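Local coordinates for protein ribokinase (Cryptococcus neoformans var. grubii serotype A, PDB 6CW5) that probably phosphorylates D-ribose at O-5, using ATP and magnesium, to give D-ribose 5-phosphate for nucleotide synthesis or the pentose phosphate pathway, at residues 21-26 / 44-49. Sequence-based numbering, arbitrary orientation.
Sequences VNIDEF and LTKRAG
The side chains of D24 and F26 lean diagonally across an antiparallel ladder between strands 22-26 and 44-49, D24 onto G49 and F26 onto R47, in the four-stranded lid sheet of the PfkB-family (ribokinase) fold, where 44-49 is an outermost strand and 102-109 flanks 22-26 on its other side. Six backbone hydrogen bonds join N22 with G49, D24 with R47 and F26 with T45. On the face carrying N22, D24 and F26, the D24 carboxylate reaches over the bare backbone of G49, OD2 lying 3.5 Å from G49 CA. N22 and D24 belong to the predicted substrate site, and both hydrogen-bond a glycerol, probably from the crystallisation liquor, which is consistent with a sugar pocket under the lid. The F26 ring turns an edge to T45 O, while its CE2 meets R47 CG at 4.1 Å; the guanidinium plane is inclined 55° to the ring. On the other face E25 and K46 run side by side, both with CG beside the backbone N (chi1 -71° and -75°) and an extended chain beyond it, and pack CG to CG at 3.8 Å. Their salt bridge is long, a water links the two charged ends, and E25 OE1 pairs with R103. Near the pocket, a second water donates to D24 OD2 at 2.6 Å and to A48 O at 2.8 Å.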
loop_
_atom_site.group_PDB
_atom_site.type_symbol
_atom_site.label_atom_id
_atom_site.label_comp_id
_atom_site.label_asym_id
_atom_site.label_seq_id
_atom_site.Cartn_x
_atom_site.Cartn_y
_atom_site.Cartn_z
ATOM N N VAL A 21 15.359 1.683 -5.931
ATOM C CA VAL A 21 16.667 2.157 -6.361
ATOM C C VAL A 21 17.581 2.082 -5.155
ATOM O O VAL A 21 17.238 2.601 -4.090
ATOM C CB VAL A 21 16.603 3.598 -6.884
ATOM C CG1 VAL A 21 17.994 4.092 -7.324
ATOM C CG2 VAL A 21 15.596 3.674 -8.031
ATOM N N ASN A 22 18.734 1.428 -5.315
ATOM C CA ASN A 22 19.704 1.293 -4.238
ATOM C C ASN A 22 21.049 1.830 -4.682
ATOM O O ASN A 22 21.436 1.712 -5.850
ATOM C CB ASN A 22 19.932 -0.165 -3.823
ATOM C CG ASN A 22 18.726 -0.781 -3.145
ATOM O OD1 ASN A 22 17.937 -0.097 -2.509
ATOM N ND2 ASN A 22 18.620 -2.074 -3.244
ATOM N N ILE A 23 21.762 2.404 -3.730
ATOM C CA ILE A 23 23.207 2.564 -3.866
ATOM C C ILE A 23 23.810 1.308 -3.253
ATOM O O ILE A 23 23.651 1.070 -2.057
ATOM C CB ILE A 23 23.704 3.839 -3.185
ATOM C CG1 ILE A 23 23.067 5.043 -3.882
ATOM C CG2 ILE A 23 25.240 3.904 -3.241
ATOM C CD1 ILE A 23 23.368 6.387 -3.207
ATOM N N ASP A 24 24.473 0.490 -4.081
ATOM C CA ASP A 24 25.077 -0.756 -3.635
ATOM C C ASP A 24 26.474 -0.456 -3.125
ATOM O O ASP A 24 27.267 0.170 -3.825
ATOM C CB ASP A 24 25.182 -1.766 -4.779
ATOM C CG ASP A 24 23.822 -2.346 -5.194
ATOM O OD1 ASP A 24 22.803 -2.035 -4.544
ATOM O OD2 ASP A 24 23.814 -3.128 -6.161
ATOM N N GLU A 25 26.786 -0.939 -1.931
ATOM C CA GLU A 25 28.137 -0.839 -1.401
ATOM C C GLU A 25 28.683 -2.251 -1.289
ATOM O O GLU A 25 28.199 -3.038 -0.466
ATOM C CB GLU A 25 28.121 -0.139 -0.059
ATOM C CG GLU A 25 27.814 1.331 -0.181
ATOM C CD GLU A 25 27.888 2.014 1.161
ATOM O OE1 GLU A 25 27.045 1.708 2.013
ATOM O OE2 GLU A 25 28.815 2.827 1.369
ATOM N N PHE A 26 29.664 -2.575 -2.141
ATOM C CA PHE A 26 30.320 -3.878 -2.114
ATOM C C PHE A 26 31.548 -3.793 -1.215
ATOM O O PHE A 26 32.542 -3.168 -1.587
ATOM C CB PHE A 26 30.749 -4.310 -3.508
ATOM C CG PHE A 26 29.601 -4.586 -4.426
ATOM C CD1 PHE A 26 29.090 -5.871 -4.540
ATOM C CD2 PHE A 26 29.028 -3.559 -5.168
ATOM C CE1 PHE A 26 28.016 -6.130 -5.383
ATOM C CE2 PHE A 26 27.949 -3.812 -6.021
ATOM C CZ PHE A 26 27.449 -5.094 -6.123
ATOM N N LEU A 44 36.215 -1.317 -1.039
ATOM C CA LEU A 44 34.803 -0.949 -1.092
ATOM C C LEU A 44 34.539 -0.403 -2.482
ATOM O O LEU A 44 35.307 0.426 -2.980
ATOM C CB LEU A 44 34.456 0.097 -0.022
ATOM C CG LEU A 44 33.183 0.918 -0.134
ATOM C CD1 LEU A 44 31.960 0.006 -0.047
ATOM C CD2 LEU A 44 33.149 1.968 0.968
ATOM N N THR A 45 33.464 -0.877 -3.103
ATOM C CA THR A 45 33.050 -0.437 -4.419
ATOM C C THR A 45 31.602 0.012 -4.304
ATOM O O THR A 45 30.788 -0.721 -3.768
ATOM C CB THR A 45 33.162 -1.577 -5.445
ATOM O OG1 THR A 45 34.512 -2.046 -5.511
ATOM C CG2 THR A 45 32.734 -1.100 -6.822
ATOM N N LYS A 46 31.299 1.228 -4.763
ATOM C CA LYS A 46 29.924 1.711 -4.774
ATOM C C LYS A 46 29.407 1.663 -6.200
ATOM O O LYS A 46 30.085 2.127 -7.123
ATOM C CB LYS A 46 29.814 3.139 -4.231
ATOM C CG LYS A 46 29.933 3.265 -2.714
ATOM C CD LYS A 46 29.356 4.610 -2.234
ATOM C CE LYS A 46 29.764 4.914 -0.791
ATOM N NZ LYS A 46 29.170 6.186 -0.295
ATOM N N ARG A 47 28.202 1.127 -6.387
ATOM C CA ARG A 47 27.643 1.037 -7.729
ATOM C C ARG A 47 26.151 1.304 -7.652
ATOM O O ARG A 47 25.530 1.086 -6.612
ATOM C CB ARG A 47 27.903 -0.345 -8.354
ATOM C CG ARG A 47 29.375 -0.757 -8.366
ATOM C CD ARG A 47 29.702 -1.564 -9.583
ATOM N NE ARG A 47 31.106 -1.960 -9.647
ATOM C CZ ARG A 47 32.027 -1.316 -10.351
ATOM N NH1 ARG A 47 31.695 -0.238 -11.046
ATOM N NH2 ARG A 47 33.281 -1.750 -10.360
ATOM N N ALA A 48 25.589 1.804 -8.753
ATOM C CA ALA A 48 24.134 1.900 -8.849
ATOM C C ALA A 48 23.522 0.507 -8.818
ATOM O O ALA A 48 24.038 -0.425 -9.436
ATOM C CB ALA A 48 23.737 2.614 -10.137
ATOM N N GLY A 49 22.424 0.372 -8.101
ATOM C CA GLY A 49 21.755 -0.909 -7.972
ATOM C C GLY A 49 20.273 -0.783 -7.624
ATOM O O GLY A 49 19.629 0.220 -7.940
HETATM O O HOH W 1 25.252 -2.713 -8.257
HETATM O O HOH W 2 27.095 5.232 1.992
#